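Local atomic coordinates of tight junction protein ZO-3 (Homo sapiens, PDB entry 3KFV), a protein that links, as a scaffold whose SH3 and guanylate kinase-like domains make up this chain, tight-junction membrane proteins such as claudins and occludin to the actin cytoskeleton. Residues A[276-279]-A[280-284]; A[211-215]-A[216-220]; A[186-189]-A[190-194]. One frame throughout, in Å; residues are numbered along the deposited sequence.

Interaction 1 of 3, residues A[276-279]-A[280-284]; sequences SDTW and YQELK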
loop_
_atom_site.group_PDB
_atom_site.type_symbol
_atom_site.label_atom_id
_atom_site.label_comp_id
_atom_site.label_asym_id
_atom_site.label_seq_id
_atom_site.Cartn_x
_atom_site.Cartn_y
_atom_site.Cartn_z
ATOM N N SER A 276 -9.621 25.696 2.361
ATOM C CA SER A 276 -10.232 25.648 1.036
ATOM C C SER A 276 -10.263 24.226 0.483
ATOM O O SER A 276 -9.602 23.323 1.013
ATOM C CB SER A 276 -9.496 26.570 0.066
ATOM O OG SER A 276 -8.152 26.151 -0.095
ATOM N N ASP A 277 -11.023 24.043 -0.595
ATOM C CA ASP A 277 -11.255 22.726 -1.186
ATOM C C ASP A 277 -10.054 22.177 -1.959
ATOM O O ASP A 277 -10.165 21.170 -2.653
ATOM C CB ASP A 277 -12.474 22.774 -2.115
ATOM C CG ASP A 277 -12.170 23.431 -3.465
ATOM O OD1 ASP A 277 -11.150 24.141 -3.596
ATOM O OD2 ASP A 277 -12.966 23.236 -4.406
ATOM N N THR A 278 -8.907 22.830 -1.841
ATOM C CA THR A 278 -7.762 22.467 -2.666
ATOM C C THR A 278 -7.271 21.032 -2.428
ATOM O O THR A 278 -7.148 20.256 -3.379
ATOM C CB THR A 278 -6.621 23.509 -2.544
ATOM O OG1 THR A 278 -6.993 24.697 -3.259
ATOM C CG2 THR A 278 -5.327 22.974 -3.130
ATOM N N TRP A 279 -7.010 20.668 -1.175
ATOM C CA TRP A 279 -6.526 19.317 -0.872
ATOM C C TRP A 279 -7.509 18.247 -1.334
ATOM O O TRP A 279 -7.108 17.157 -1.739
ATOM C CB TRP A 279 -6.241 19.146 0.621
ATOM C CG TRP A 279 -7.457 19.232 1.504
ATOM C CD1 TRP A 279 -7.901 20.331 2.179
ATOM C CD2 TRP A 279 -8.374 18.174 1.817
ATOM N NE1 TRP A 279 -9.036 20.026 2.891
ATOM C CE2 TRP A 279 -9.347 18.707 2.688
ATOM C CE3 TRP A 279 -8.468 16.827 1.446
ATOM C CZ2 TRP A 279 -10.402 17.942 3.194
ATOM C CZ3 TRP A 279 -9.518 16.067 1.951
ATOM C CH2 TRP A 279 -10.470 16.628 2.814
ATOM N N TYR A 280 -8.795 18.571 -1.264
ATOM C CA TYR A 280 -9.846 17.666 -1.695
ATOM C C TYR A 280 -9.846 17.528 -3.214
ATOM O O TYR A 280 -10.088 16.444 -3.745
ATOM C CB TYR A 280 -11.204 18.170 -1.212
ATOM C CG TYR A 280 -12.343 17.241 -1.552
ATOM C CD1 TYR A 280 -12.501 16.036 -0.879
ATOM C CD2 TYR A 280 -13.261 17.565 -2.546
ATOM C CE1 TYR A 280 -13.537 15.180 -1.186
ATOM C CE2 TYR A 280 -14.298 16.716 -2.862
ATOM C CZ TYR A 280 -14.434 15.524 -2.177
ATOM O OH TYR A 280 -15.465 14.664 -2.484
ATOM N N GLN A 281 -9.576 18.634 -3.905
ATOM C CA GLN A 281 -9.462 18.631 -5.362
ATOM C C GLN A 281 -8.295 17.754 -5.818
ATOM O O GLN A 281 -8.474 16.821 -6.609
ATOM C CB GLN A 281 -9.285 20.055 -5.893
ATOM C CG GLN A 281 -10.503 20.957 -5.700
ATOM C CD GLN A 281 -11.710 20.506 -6.508
ATOM O OE1 GLN A 281 -12.721 20.078 -5.947
ATOM N NE2 GLN A 281 -11.606 20.595 -7.828
ATOM N N GLU A 282 -7.101 18.060 -5.315
ATOM C CA GLU A 282 -5.924 17.241 -5.583
ATOM C C GLU A 282 -6.186 15.776 -5.254
ATOM O O GLU A 282 -5.776 14.884 -5.995
ATOM C CB GLU A 282 -4.709 17.772 -4.819
ATOM C CG GLU A 282 -3.854 18.726 -5.651
ATOM C CD GLU A 282 -3.042 19.716 -4.816
ATOM O OE1 GLU A 282 -2.371 19.297 -3.843
ATOM O OE2 GLU A 282 -3.063 20.922 -5.155
ATOM N N LEU A 283 -6.885 15.528 -4.152
ATOM C CA LEU A 283 -7.222 14.158 -3.789
ATOM C C LEU A 283 -7.922 13.475 -4.949
ATOM O O LEU A 283 -7.451 12.460 -5.450
ATOM C CB LEU A 283 -8.100 14.113 -2.538
ATOM C CG LEU A 283 -8.629 12.740 -2.103
ATOM C CD1 LEU A 283 -7.517 11.701 -2.005
ATOM C CD2 LEU A 283 -9.382 12.837 -0.783
ATOM N N LYS A 284 -9.039 14.049 -5.386
ATOM C CA LYS A 284 -9.872 13.431 -6.415
ATOM C C LYS A 284 -9.099 13.168 -7.702
ATOM O O LYS A 284 -9.285 12.141 -8.348
ATOM C CB LYS A 284 -11.110 14.285 -6.693
ATOM C CG LYS A 284 -12.209 14.133 -5.655
ATOM C CD LYS A 284 -13.496 14.803 -6.107
ATOM C CE LYS A 284 -13.345 16.312 -6.173
ATOM N NZ LYS A 284 -14.548 16.968 -6.744
#

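Interaction 2 of 3, residues A[211-215]-A[216-220]; sequences ERLNY and VQYYP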
loop_
_atom_site.group_PDB
_atom_site.type_symbol
_atom_site.label_atom_id
_atom_site.label_comp_id
_atom_site.label_asym_id
_atom_site.label_seq_id
_atom_site.Cartn_x
_atom_site.Cartn_y
_atom_site.Cartn_z
ATOM N N GLU A 211 -0.009 -3.301 4.249
ATOM C CA GLU A 211 0.962 -4.295 3.790
ATOM C C GLU A 211 0.286 -5.591 3.335
ATOM O O GLU A 211 0.718 -6.225 2.375
ATOM C CB GLU A 211 1.999 -4.584 4.882
ATOM C CG GLU A 211 2.699 -3.337 5.401
ATOM C CD GLU A 211 3.910 -3.636 6.280
ATOM O OE1 GLU A 211 4.210 -4.831 6.509
ATOM O OE2 GLU A 211 4.564 -2.668 6.743
ATOM N N ARG A 212 -0.776 -5.980 4.030
ATOM C CA ARG A 212 -1.547 -7.154 3.641
ATOM C C ARG A 212 -2.216 -6.950 2.281
ATOM O O ARG A 212 -2.178 -7.835 1.424
ATOM C CB ARG A 212 -2.596 -7.493 4.711
ATOM C CG ARG A 212 -2.028 -8.132 5.977
ATOM C CD ARG A 212 -3.123 -8.720 6.863
ATOM N NE ARG A 212 -4.011 -7.688 7.393
ATOM C CZ ARG A 212 -3.805 -7.025 8.531
ATOM N NH1 ARG A 212 -2.734 -7.289 9.272
ATOM N NH2 ARG A 212 -4.672 -6.095 8.926
ATOM N N LEU A 213 -2.828 -5.784 2.082
ATOM C CA LEU A 213 -3.501 -5.491 0.818
ATOM C C LEU A 213 -2.502 -5.424 -0.329
ATOM O O LEU A 213 -2.768 -5.912 -1.433
ATOM C CB LEU A 213 -4.295 -4.184 0.903
ATOM C CG LEU A 213 -5.559 -4.222 1.762
ATOM C CD1 LEU A 213 -5.991 -2.821 2.136
ATOM C CD2 LEU A 213 -6.679 -4.969 1.050
ATOM N N ASN A 214 -1.354 -4.813 -0.069
ATOM C CA ASN A 214 -0.283 -4.818 -1.051
ATOM C C ASN A 214 0.124 -6.248 -1.384
ATOM O O ASN A 214 0.412 -6.564 -2.535
ATOM C CB ASN A 214 0.922 -4.034 -0.546
ATOM C CG ASN A 214 0.732 -2.545 -0.662
ATOM O OD1 ASN A 214 -0.111 -2.074 -1.423
ATOM N ND2 ASN A 214 1.518 -1.788 0.086
ATOM N N TYR A 215 0.129 -7.113 -0.373
ATOM C CA TYR A 215 0.613 -8.475 -0.542
ATOM C C TYR A 215 -0.309 -9.330 -1.407
ATOM O O TYR A 215 0.158 -10.079 -2.271
ATOM C CB TYR A 215 0.844 -9.145 0.815
ATOM C CG TYR A 215 1.610 -10.441 0.702
ATOM C CD1 TYR A 215 2.905 -10.457 0.196
ATOM C CD2 TYR A 215 1.043 -11.645 1.087
ATOM C CE1 TYR A 215 3.614 -11.634 0.083
ATOM C CE2 TYR A 215 1.747 -12.830 0.976
ATOM C CZ TYR A 215 3.031 -12.815 0.474
ATOM O OH TYR A 215 3.738 -13.982 0.353
ATOM N N VAL A 216 -1.614 -9.226 -1.167
ATOM C CA VAL A 216 -2.587 -9.947 -1.985
ATOM C C VAL A 216 -2.865 -9.203 -3.289
ATOM O O VAL A 216 -3.728 -9.602 -4.061
ATOM C CB VAL A 216 -3.919 -10.195 -1.242
ATOM C CG1 VAL A 216 -3.676 -11.009 0.019
ATOM C CG2 VAL A 216 -4.610 -8.876 -0.922
ATOM N N GLN A 217 -2.141 -8.112 -3.513
ATOM C CA GLN A 217 -2.152 -7.432 -4.807
ATOM C C GLN A 217 -3.440 -6.661 -5.119
ATOM O O GLN A 217 -3.831 -6.512 -6.277
ATOM C CB GLN A 217 -1.807 -8.417 -5.924
ATOM C CG GLN A 217 -0.444 -9.059 -5.730
ATOM C CD GLN A 217 0.019 -9.838 -6.941
ATOM O OE1 GLN A 217 0.923 -9.400 -7.657
ATOM N NE2 GLN A 217 -0.597 -10.999 -7.183
ATOM N N TYR A 218 -4.087 -6.172 -4.067
ATOM C CA TYR A 218 -5.172 -5.216 -4.200
ATOM C C TYR A 218 -4.575 -3.828 -4.359
ATOM O O TYR A 218 -5.240 -2.909 -4.824
ATOM C CB TYR A 218 -6.065 -5.266 -2.967
ATOM C CG TYR A 218 -7.157 -6.300 -3.066
ATOM C CD1 TYR A 218 -8.485 -5.948 -2.895
ATOM C CD2 TYR A 218 -6.861 -7.624 -3.358
ATOM C CE1 TYR A 218 -9.491 -6.888 -2.997
ATOM C CE2 TYR A 218 -7.862 -8.578 -3.459
ATOM C CZ TYR A 218 -9.178 -8.203 -3.278
ATOM O OH TYR A 218 -10.190 -9.137 -3.377
ATOM N N TYR A 219 -3.311 -3.700 -3.965
ATOM C CA TYR A 219 -2.525 -2.473 -4.113
ATOM C C TYR A 219 -3.332 -1.194 -3.974
ATOM O O TYR A 219 -3.591 -0.509 -4.967
ATOM C CB TYR A 219 -1.764 -2.462 -5.441
ATOM C CG TYR A 219 -0.672 -3.498 -5.507
ATOM C CD1 TYR A 219 0.432 -3.432 -4.658
ATOM C CD2 TYR A 219 -0.745 -4.548 -6.405
ATOM C CE1 TYR A 219 1.428 -4.376 -4.710
ATOM C CE2 TYR A 219 0.252 -5.499 -6.464
ATOM C CZ TYR A 219 1.333 -5.408 -5.616
ATOM O OH TYR A 219 2.319 -6.364 -5.691
ATOM N N PRO A 220 -3.702 -0.851 -2.732
ATOM C CA PRO A 220 -4.531 0.334 -2.508
ATOM C C PRO A 220 -3.817 1.555 -3.049
ATOM O O PRO A 220 -2.596 1.523 -3.216
ATOM C CB PRO A 220 -4.602 0.441 -0.980
ATOM C CG PRO A 220 -4.057 -0.837 -0.444
ATOM C CD PRO A 220 -3.151 -1.396 -1.481
#

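Interaction 3 of 3, residues A[186-189]-A[190-194]; sequences IKLD and TVRVI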
loop_
_atom_site.group_PDB
_atom_site.type_symbol
_atom_site.label_atom_id
_atom_site.label_comp_id
_atom_site.label_asym_id
_atom_site.label_seq_id
_atom_site.Cartn_x
_atom_site.Cartn_y
_atom_site.Cartn_z
ATOM N N ILE A 186 -10.653 -5.463 10.028
ATOM C CA ILE A 186 -11.077 -5.278 8.647
ATOM C C ILE A 186 -10.921 -6.607 7.908
ATOM O O ILE A 186 -9.924 -7.314 8.085
ATOM C CB ILE A 186 -10.233 -4.185 7.949
ATOM C CG1 ILE A 186 -10.612 -4.054 6.469
ATOM C CG2 ILE A 186 -8.738 -4.474 8.112
ATOM C CD1 ILE A 186 -11.938 -3.385 6.236
ATOM N N LYS A 187 -11.919 -6.951 7.100
ATOM C CA LYS A 187 -11.887 -8.196 6.337
ATOM C C LYS A 187 -11.740 -7.929 4.854
ATOM O O LYS A 187 -12.392 -7.044 4.305
ATOM C CB LYS A 187 -13.149 -9.017 6.595
ATOM C CG LYS A 187 -13.173 -9.640 7.973
ATOM C CD LYS A 187 -14.586 -9.842 8.473
ATOM C CE LYS A 187 -14.591 -9.960 9.991
ATOM N NZ LYS A 187 -13.501 -10.870 10.460
ATOM N N LEU A 188 -10.873 -8.702 4.216
ATOM C CA LEU A 188 -10.683 -8.632 2.774
ATOM C C LEU A 188 -11.999 -8.750 1.982
ATOM O O LEU A 188 -12.211 -8.015 1.017
ATOM C CB LEU A 188 -9.710 -9.720 2.335
ATOM C CG LEU A 188 -9.356 -9.755 0.856
ATOM C CD1 LEU A 188 -8.651 -8.466 0.467
ATOM C CD2 LEU A 188 -8.495 -10.972 0.555
ATOM N N ASP A 189 -12.881 -9.664 2.385
ATOM C CA ASP A 189 -14.137 -9.855 1.666
ATOM C C ASP A 189 -14.932 -8.568 1.595
ATOM O O ASP A 189 -15.649 -8.322 0.619
ATOM C CB ASP A 189 -15.005 -10.939 2.303
ATOM C CG ASP A 189 -16.082 -11.453 1.349
ATOM O OD1 ASP A 189 -15.730 -11.790 0.189
ATOM O OD2 ASP A 189 -17.274 -11.513 1.751
ATOM N N THR A 190 -14.821 -7.751 2.635
ATOM C CA THR A 190 -15.536 -6.485 2.650
ATOM C C THR A 190 -15.099 -5.660 1.454
ATOM O O THR A 190 -15.937 -5.123 0.721
ATOM C CB THR A 190 -15.290 -5.697 3.936
ATOM O OG1 THR A 190 -15.912 -6.378 5.028
ATOM C CG2 THR A 190 -15.895 -4.316 3.825
ATOM N N VAL A 191 -13.784 -5.584 1.256
ATOM C CA VAL A 191 -13.201 -4.815 0.161
ATOM C C VAL A 191 -13.566 -5.436 -1.183
ATOM O O VAL A 191 -13.974 -4.734 -2.106
ATOM C CB VAL A 191 -11.670 -4.723 0.292
ATOM C CG1 VAL A 191 -11.094 -3.830 -0.795
ATOM C CG2 VAL A 191 -11.293 -4.200 1.670
ATOM N N ARG A 192 -13.429 -6.755 -1.281
ATOM C CA ARG A 192 -13.790 -7.477 -2.499
ATOM C C ARG A 192 -15.237 -7.207 -2.935
ATOM O O ARG A 192 -15.509 -6.971 -4.110
ATOM C CB ARG A 192 -13.594 -8.980 -2.307
ATOM C CG ARG A 192 -13.418 -9.749 -3.606
ATOM C CD ARG A 192 -13.724 -11.223 -3.432
ATOM N NE ARG A 192 -13.527 -11.673 -2.058
ATOM C CZ ARG A 192 -12.389 -12.171 -1.577
ATOM N NH1 ARG A 192 -11.321 -12.286 -2.356
ATOM N NH2 ARG A 192 -12.323 -12.559 -0.310
ATOM N N VAL A 193 -16.166 -7.262 -1.990
ATOM C CA VAL A 193 -17.573 -7.051 -2.313
ATOM C C VAL A 193 -17.797 -5.665 -2.925
ATOM O O VAL A 193 -18.571 -5.525 -3.878
ATOM C CB VAL A 193 -18.489 -7.288 -1.081
ATOM C CG1 VAL A 193 -19.752 -6.459 -1.167
ATOM C CG2 VAL A 193 -18.829 -8.759 -0.959
ATOM N N ILE A 194 -17.101 -4.656 -2.397
ATOM C CA ILE A 194 -17.237 -3.279 -2.879
ATOM C C ILE A 194 -16.605 -3.081 -4.258
ATOM O O ILE A 194 -17.147 -2.365 -5.100
ATOM C CB ILE A 194 -16.606 -2.271 -1.902
ATOM C CG1 ILE A 194 -17.493 -2.094 -0.669
ATOM C CG2 ILE A 194 -16.377 -0.936 -2.587
ATOM C CD1 ILE A 194 -16.775 -1.465 0.512
#

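Interaction 1 of 3, residues A[276-279]-A[280-284]
With chi1 at 66°, CG of Trp279 sits between its own backbone N and carbonyl carbon, while CG of Tyr280 stands opposite its backbone N (chi1 -177°); together these torsions bring the two neighbouring aromatic side chains into contact. The Tyr280 edge is directed at the indole face in a T-shaped pair, with the tyrosine and six-membered indole ring centroids 5.8 Å apart and the planes at 85°. Between them, Tyr280 CB makes a CH-pi contact with the indole, lying 4.0 Å from the centroid of the Trp279 six-membered ring. One turn on, Leu283 CD2 meets the indole at its edge, 4.2 Å from Trp279 CZ3.

Backbone bonds of the first turn hold these groups in place: Gln281 N to Asp277 O, Glu282 N to Thr278 O and Leu283 N to Trp279 O, each 2.9 Å. Asp277 is the N-cap residue, although its carboxylate makes no capping bond and crosses the bent chain of Gln281, Asp277 CG to Gln281 CG 3.7 Å.

Trp279 packs against Ile270 and Leu272 of strand 268-272 and makes an edge-to-face pair with Phe225. Both aromatic residues reach helix 155-165, where Tyr280 OH is hydrogen-bonded to Glu165. The arrangement is an amphipathic helix N-terminus of the guanylate kinase-like alpha/beta fold, laid on the parallel sheet by Trp279 and Leu283, with Tyr280 against helix 155-165.

Interaction 2 of 3, residues A[211-215]-A[216-220]
Leu213 meets the loop that follows its helix through CB and both methyls. Leu213 CB touches Pro220 CG at 3.6 Å. A chi1 of -71° puts CG beside the backbone N, and from there Leu213 CD1 stays on the same Pro220 CG at 3.8 Å, while Leu213 CD2 reaches Tyr218 CB at 4.1 Å.

The backbone closes this turn as a Schellman motif. Gln217 takes a positive phi (72°), and the chain folds back to make the two bonds of the motif: Tyr218 N to Leu213 O, at 3.0 Å, and inside it a weak one from Gln217 N to Asn214 O. Leu213 O accepts an additional weak bond from Tyr219 N, and Val216 N still bonds to Arg212 O in the helical manner. Asn214 O also lies over one face of the Tyr219 ring, 3.2 Å from Tyr219 CE1. On the Asn214 side chain, OD1 faces Pro220 CD and Tyr219 CD1; the amide and phenol ring planes are 32° apart.

Tyr215 has its partners outside the turn. Its OH is hydrogen-bonded to Thr126 and His10, and its ring meets that of Tyr131 edge-to-face, tying the helix end to helix 123-129 and the SH3 part of the chain. The turn leads from helix 207-215 into strand 221-227 of the parallel sheet, with Tyr218 packed on helix 188-196 and Tyr219 against Arg8 of strand 5-9.

Interaction 3 of 3, residues A[186-189]-A[190-194]
Asp189 and Arg192 form an i to i+3 salt bridge in the first turn of helix 188-196, part of the guanylate kinase-like domain. The polar contact is nearly straight: Arg192 NE donates to Asp189 OD1 over 3.1 Å at 167°. Asp189 OD1 accepts on its anti lone pair, the one pointing away from OD2, and meets the guanidinium at its edge, in its plane. A bend at chi3 (-26°) folds the arginine back toward the aspartate, whose carboxylate is inclined 43° to the guanidinium plane. This ion pair lies on the exposed side of the helix.

Among backbone bonds, Arg192 N to Leu188 O and Val193 N to Asp189 O, both 2.9 Å, establish the helical repeat. Lys187, at the N-cap position, offers its carbonyl to Thr190 N in a weak bond.

Among apolar contacts, Val191 is buried against Ala201 and Leu203 of strand 200-203, and Leu188 packs on Tyr218 in the loop after helix 207-215. Leu188 CD2 also makes a loose van der Waals approach to Arg192 NH2 at 4.2 Å, oblique to the guanidinium. Arg192 NH2 is farther than NE from Asp189 OD1, at 3.5 Å.

How the interactions relate
All three contacts lie in the guanylate kinase-like domain and come along the chain in the order interaction 3, interaction 2, interaction 1. Interactions 3 and 2 are neighbours, with centres 12 Å apart, and touch where the loop after helix 207-215 packs on helix 188-196. Interaction 1 stands apart on helix 278-290, its centre 25 Å from that of interaction 2 and 27 Å from that of interaction 3. The parallel sheet connects them, since strand 221-227 follows interaction 2 and meets Leu283 of interaction 1. Interaction 2 also faces the SH3 part, and helix 278-290 leads on to strand 294-298 of the antiparallel sheet that contains the SH3 strands.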